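Local coordinates for BpsB (PgaB), Poly-beta-1,6-N-acetyl-D-glucosamine N-deacetylase (Bordetella bronchiseptica RB50, PDB 5BU6), which removes N-acetyl groups from poly-beta-1,6-N-acetyl-D-glucosamine, acting as a family 4 carbohydrate esterase, and is required for biofilm formation in Bordetella bronchiseptica, at residues F82-A87 and A152-N157; T113-G118 and V129-F134. The protein carries 5 engineered substitutions. One frame throughout, in Å; residues are numbered along the deposited sequence.

Contact 1. Residues F82-A87 and A152-N157. With NI (nickel (II) ion), chain C.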
loop_
_atom_site.group_PDB
_atom_site.type_symbol
_atom_site.label_atom_id
_atom_site.label_comp_id
_atom_site.label_asym_id
_atom_site.label_seq_id
_atom_site.Cartn_x
_atom_site.Cartn_y
_atom_site.Cartn_z
ATOM N N PHE A 82 5.006 -1.445 3.870
ATOM C CA PHE A 82 5.083 -2.848 3.457
ATOM C C PHE A 82 3.690 -3.302 3.001
ATOM O O PHE A 82 2.807 -3.496 3.833
ATOM C CB PHE A 82 5.577 -3.723 4.614
ATOM C CG PHE A 82 6.943 -3.353 5.106
ATOM C CD1 PHE A 82 7.102 -2.363 6.075
ATOM C CD2 PHE A 82 8.069 -3.973 4.585
ATOM C CE1 PHE A 82 8.365 -1.999 6.520
ATOM C CE2 PHE A 82 9.343 -3.624 5.022
ATOM C CZ PHE A 82 9.490 -2.626 6.000
ATOM N N ASP A 83 3.471 -3.451 1.698
ATOM C CA ASP A 83 2.124 -3.796 1.221
ATOM C C ASP A 83 2.007 -5.266 0.810
ATOM O O ASP A 83 3.015 -5.935 0.624
ATOM C CB ASP A 83 1.705 -2.909 0.045
ATOM C CG ASP A 83 2.563 -1.661 -0.102
ATOM O OD1 ASP A 83 2.690 -0.896 0.879
ATOM O OD2 ASP A 83 3.100 -1.443 -1.213
ATOM N N ASP A 84 0.757 -5.730 0.707
ATOM C CA ASP A 84 0.324 -6.996 0.089
ATOM C C ASP A 84 0.028 -8.048 1.147
ATOM O O ASP A 84 -0.697 -9.001 0.882
ATOM C CB ASP A 84 1.325 -7.558 -0.921
ATOM C CG ASP A 84 1.361 -6.779 -2.224
ATOM O OD1 ASP A 84 0.738 -5.707 -2.311
ATOM O OD2 ASP A 84 2.039 -7.239 -3.172
ATOM N N GLY A 85 0.577 -7.880 2.344
ATOM C CA GLY A 85 0.176 -8.707 3.468
ATOM C C GLY A 85 0.650 -10.154 3.420
ATOM O O GLY A 85 0.020 -11.042 4.000
ATOM N N TYR A 86 1.758 -10.405 2.736
ATOM C CA TYR A 86 2.344 -11.747 2.753
ATOM C C TYR A 86 2.837 -12.143 4.157
ATOM O O TYR A 86 3.059 -11.281 5.000
ATOM C CB TYR A 86 3.474 -11.839 1.731
ATOM C CG TYR A 86 2.981 -12.003 0.301
ATOM C CD1 TYR A 86 2.620 -13.261 -0.194
ATOM C CD2 TYR A 86 2.885 -10.920 -0.554
ATOM C CE1 TYR A 86 2.183 -13.415 -1.497
ATOM C CE2 TYR A 86 2.446 -11.064 -1.859
ATOM C CZ TYR A 86 2.097 -12.308 -2.326
ATOM O OH TYR A 86 1.660 -12.452 -3.627
ATOM N N ALA A 87 3.014 -13.451 4.393
ATOM C CA ALA A 87 3.325 -13.961 5.731
ATOM C C ALA A 87 4.641 -13.437 6.283
ATOM O O ALA A 87 4.775 -13.236 7.495
ATOM C CB ALA A 87 3.346 -15.499 5.730
ATOM N N ALA A 152 -3.346 -0.076 6.724
ATOM C CA ALA A 152 -3.931 0.684 5.640
ATOM C C ALA A 152 -4.636 -0.269 4.689
ATOM O O ALA A 152 -4.369 -1.462 4.702
ATOM C CB ALA A 152 -2.842 1.470 4.891
ATOM N N SER A 153 -5.527 0.263 3.866
ATOM C CA SER A 153 -6.112 -0.513 2.781
ATOM C C SER A 153 -5.158 -0.564 1.593
ATOM O O SER A 153 -4.599 0.461 1.199
ATOM C CB SER A 153 -7.450 0.086 2.354
ATOM O OG SER A 153 -8.010 -0.581 1.242
ATOM N N HIS A 154 -4.993 -1.760 1.029
ATOM C CA HIS A 154 -4.379 -1.924 -0.298
ATOM C C HIS A 154 -5.468 -2.320 -1.291
ATOM O O HIS A 154 -5.196 -3.017 -2.264
ATOM C CB HIS A 154 -3.258 -2.978 -0.252
ATOM C CG HIS A 154 -2.200 -2.785 -1.287
ATOM N ND1 HIS A 154 -2.046 -1.604 -1.986
ATOM C CD2 HIS A 154 -1.247 -3.627 -1.754
ATOM C CE1 HIS A 154 -1.046 -1.730 -2.844
ATOM N NE2 HIS A 154 -0.532 -2.941 -2.708
ATOM N N SER A 155 -6.685 -1.839 -1.016
ATOM C CA SER A 155 -7.959 -2.151 -1.704
ATOM C C SER A 155 -8.514 -3.498 -1.224
ATOM O O SER A 155 -7.845 -4.232 -0.515
ATOM C CB SER A 155 -7.836 -2.154 -3.237
ATOM O OG SER A 155 -7.329 -3.394 -3.724
ATOM N N HIS A 156 -9.756 -3.787 -1.586
ATOM C CA HIS A 156 -10.334 -5.115 -1.370
ATOM C C HIS A 156 -9.927 -6.010 -2.532
ATOM O O HIS A 156 -9.211 -6.969 -2.351
ATOM C CB HIS A 156 -11.865 -5.054 -1.242
ATOM C CG HIS A 156 -12.512 -6.386 -0.992
ATOM N ND1 HIS A 156 -12.212 -7.168 0.101
ATOM C CD2 HIS A 156 -13.437 -7.074 -1.703
ATOM C CE1 HIS A 156 -12.927 -8.277 0.058
ATOM N NE2 HIS A 156 -13.677 -8.249 -1.032
ATOM N N ASN A 157 -10.367 -5.665 -3.729
ATOM C CA ASN A 157 -10.066 -6.469 -4.905
ATOM C C ASN A 157 -9.667 -5.606 -6.101
ATOM O O ASN A 157 -10.125 -5.815 -7.204
ATOM C CB ASN A 157 -11.271 -7.346 -5.249
ATOM C CG ASN A 157 -10.946 -8.432 -6.249
ATOM O OD1 ASN A 157 -9.783 -8.833 -6.408
ATOM N ND2 ASN A 157 -11.972 -8.909 -6.940
HETATM NI NI NI C . 0.805 -4.271 -3.837
HETATM O O HOH W 1 2.516 -3.539 -2.809
HETATM O O HOH W 2 2.308 -5.451 -4.861
#
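Asp84 and His154 meet through the nickel ion: OD1 of Asp84 lies 2.1 Å from the metal and NE2 of His154 lies 2.2 Å from it. OD1 and NE2 are not hydrogen-bonded to each other; they occupy neighbouring corners of the coordination shell, close to a right angle at the ion. The same OD1 comes in at the edge of the imidazole, 2.9 Å from CD2 of His154, and the carboxylate and ring planes are nearly coplanar, only 26° apart. Two waters fill further positions. Water 1 donates to OD2 of Asp83 at 2.7 Å. Water 2 donates to OD2 of Asp84 at 2.5 Å, so that carboxylate grips the metal directly with one oxygen and through a water with the other.

Asp83, though poorly ordered, adds a CH-pi contact: its CB sits 3.8 Å from the centroid of the His154 ring, over the face. His159 and one further atom bring the metal to six ligands. This is the Asp-His-His site of family 4 carbohydrate esterases, with Asp83 and Asp84 in the first family motif and His154 and His159 in the second. Both segments leave the C-terminal ends of parallel strands 77-83 and 149-153, which flank strand 104-108.

Behind the first shell, ND1 of His154 is hydrogen-bonded to Val219 O, which fixes the rotation of the ring and leaves NE2 for nickel. CG of His154 is anti to the backbone N (chi1 -153°), carrying the imidazole across to the aspartates. The turn beyond is held by Ser153 OG, which accepts from Ser155 N at 2.9 Å as an ST turn, and by Ser155 OG, bonded at 2.6 Å to a lone pair of His154 O.

Contact 2. Residues T113-G118 and V129-F134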
loop_
_atom_site.group_PDB
_atom_site.type_symbol
_atom_site.label_atom_id
_atom_site.label_comp_id
_atom_site.label_asym_id
_atom_site.label_seq_id
_atom_site.Cartn_x
_atom_site.Cartn_y
_atom_site.Cartn_z
ATOM N N THR A 113 -6.283 -11.493 2.222
ATOM C CA THR A 113 -6.284 -11.768 3.652
ATOM C C THR A 113 -7.590 -12.433 4.086
ATOM O O THR A 113 -7.589 -13.361 4.893
ATOM C CB THR A 113 -6.056 -10.455 4.440
ATOM O OG1 THR A 113 -4.813 -9.887 4.008
ATOM C CG2 THR A 113 -6.022 -10.689 5.985
ATOM N N ASP A 114 -8.705 -11.975 3.531
ATOM C CA ASP A 114 -10.004 -12.504 3.932
ATOM C C ASP A 114 -10.557 -13.575 2.985
ATOM O O ASP A 114 -11.753 -13.798 2.948
ATOM C CB ASP A 114 -11.029 -11.378 4.033
ATOM C CG ASP A 114 -12.190 -11.747 4.901
ATOM O OD1 ASP A 114 -11.935 -12.142 6.058
ATOM O OD2 ASP A 114 -13.334 -11.670 4.410
ATOM N N ALA A 115 -9.703 -14.207 2.187
ATOM C CA ALA A 115 -10.213 -15.226 1.276
ATOM C C ALA A 115 -10.850 -16.375 2.051
ATOM O O ALA A 115 -10.419 -16.702 3.160
ATOM C CB ALA A 115 -9.087 -15.749 0.362
ATOM N N PRO A 116 -11.879 -16.990 1.467
ATOM C CA PRO A 116 -12.564 -18.138 2.082
ATOM C C PRO A 116 -11.580 -19.234 2.491
ATOM O O PRO A 116 -10.619 -19.472 1.756
ATOM C CB PRO A 116 -13.487 -18.637 0.967
ATOM C CG PRO A 116 -13.707 -17.460 0.094
ATOM C CD PRO A 116 -12.442 -16.654 0.142
ATOM N N ALA A 117 -11.812 -19.889 3.623
ATOM C CA ALA A 117 -10.912 -20.953 4.089
ATOM C C ALA A 117 -10.773 -22.055 3.049
ATOM O O ALA A 117 -11.746 -22.421 2.389
ATOM C CB ALA A 117 -11.406 -21.547 5.408
ATOM N N GLY A 118 -9.554 -22.566 2.900
ATOM C CA GLY A 118 -9.289 -23.639 1.967
ATOM C C GLY A 118 -9.228 -23.240 0.502
ATOM O O GLY A 118 -9.014 -24.090 -0.333
ATOM N N VAL A 129 -2.161 -18.726 -5.670
ATOM C CA VAL A 129 -1.318 -19.059 -4.526
ATOM C C VAL A 129 -2.128 -19.538 -3.327
ATOM O O VAL A 129 -3.294 -19.175 -3.157
ATOM C CB VAL A 129 -0.433 -17.860 -4.089
ATOM C CG1 VAL A 129 0.557 -17.497 -5.181
ATOM C CG2 VAL A 129 -1.283 -16.657 -3.700
ATOM N N PRO A 130 -1.502 -20.364 -2.482
ATOM C CA PRO A 130 -2.161 -20.864 -1.279
ATOM C C PRO A 130 -2.612 -19.759 -0.343
ATOM O O PRO A 130 -1.935 -18.731 -0.208
ATOM C CB PRO A 130 -1.074 -21.721 -0.620
ATOM C CG PRO A 130 -0.220 -22.133 -1.711
ATOM C CD PRO A 130 -0.191 -21.002 -2.686
ATOM N N HIS A 131 -3.766 -19.982 0.281
ATOM C CA HIS A 131 -4.306 -19.102 1.302
ATOM C C HIS A 131 -3.267 -18.763 2.380
ATOM O O HIS A 131 -3.180 -17.616 2.819
ATOM C CB HIS A 131 -5.551 -19.762 1.933
ATOM C CG HIS A 131 -6.298 -18.881 2.883
ATOM N ND1 HIS A 131 -6.807 -17.653 2.519
ATOM C CD2 HIS A 131 -6.628 -19.054 4.184
ATOM C CE1 HIS A 131 -7.412 -17.103 3.556
ATOM N NE2 HIS A 131 -7.319 -17.933 4.579
ATOM N N ASP A 132 -2.441 -19.734 2.776
ATOM C CA ASP A 132 -1.536 -19.485 3.899
ATOM C C ASP A 132 -0.223 -18.803 3.493
ATOM O O ASP A 132 0.693 -18.662 4.311
ATOM C CB ASP A 132 -1.246 -20.792 4.642
ATOM C CG ASP A 132 -1.095 -21.969 3.708
ATOM O OD1 ASP A 132 -0.940 -21.742 2.494
ATOM O OD2 ASP A 132 -1.121 -23.123 4.190
ATOM N N PHE A 133 -0.136 -18.332 2.252
ATOM C CA PHE A 133 0.957 -17.425 1.891
ATOM C C PHE A 133 0.798 -16.055 2.542
ATOM O O PHE A 133 1.744 -15.266 2.589
ATOM C CB PHE A 133 1.061 -17.251 0.370
ATOM C CG PHE A 133 1.858 -18.328 -0.314
ATOM C CD1 PHE A 133 2.014 -19.567 0.278
ATOM C CD2 PHE A 133 2.480 -18.089 -1.525
ATOM C CE1 PHE A 133 2.766 -20.573 -0.335
ATOM C CE2 PHE A 133 3.242 -19.088 -2.151
ATOM C CZ PHE A 133 3.385 -20.325 -1.551
ATOM N N PHE A 134 -0.402 -15.764 3.026
ATOM C CA PHE A 134 -0.686 -14.450 3.614
ATOM C C PHE A 134 -0.801 -14.482 5.142
ATOM O O PHE A 134 -1.235 -15.470 5.718
ATOM C CB PHE A 134 -1.974 -13.897 2.994
ATOM C CG PHE A 134 -1.867 -13.693 1.517
ATOM C CD1 PHE A 134 -1.259 -12.562 1.012
ATOM C CD2 PHE A 134 -2.310 -14.657 0.634
ATOM C CE1 PHE A 134 -1.121 -12.379 -0.352
ATOM C CE2 PHE A 134 -2.186 -14.476 -0.728
ATOM C CZ PHE A 134 -1.582 -13.340 -1.220
#
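The backbone oxygen of Ala115 is the nearest polar atom to the His131 ring across the contact: it lies 3.1 Å from CE1 of His131, while NE2 of the same ring is 3.6 Å away. The approach is oblique to the imidazole plane, and neither ring nitrogen makes a hydrogen bond to this oxygen. A methyl group accompanies the carbonyl, with CB of Ala115 3.7 Å from ND1 of His131. A second carbonyl comes from the next residue: O of Pro116 stands over the centre of one ring face, 4.3 Å above the plane. More loosely, O of Thr113 is 4.0 Å from CE1 of His131.

The ring reaches these groups because its CG is anti to the backbone N of His131 (chi1 -173°), which extends the side chain from the 3-10 turn 131-133 toward the other loop. That turn is closed by Phe133 N bonding to Pro130 O at 3.1 Å; the bond from Phe134 N to His131 O is weak. The two loops bracket the pair of short strands 121-124 and 127-129. Ile121 of the first strand touches Ala115, His131 and Phe134. At the inner end, Phe134 also stacks on Tyr86, and Asp114, just past helix 110-113, bonds through OD1 to Trp137.

With no hydrogen bond between the segments, the imidazole is held by shape and by the C-H of CE1, probably polarised, lying close to Ala115 O. ND1 of His131, buried by this contact with no partner in the model, probably costs some polar stabilisation, and van der Waals packing against Ala115 carries much of the association.

Contact 1 lies deep in the chain, its centre about 6 Å from the centre of the chain, whereas contact 2 is about 19 Å out and only partly buried. Both segments of contact 2 fall in the sequence between the two segments of contact 1, and the two contacts meet physically: Ala87 N is 2.9 Å from Phe133 O, a probable hydrogen bond, and Asp84 O packs 3.6 Å from Phe134 CD1. Contact 1 joins strand ends through metal bonds and ordered waters but buries just 117 Å². Contact 2 joins two loops, buries 209 Å², and has no hydrogen bond between its segments. Each relies on a histidine, one bound to metal, the other packed against Ala115 without a polar bond.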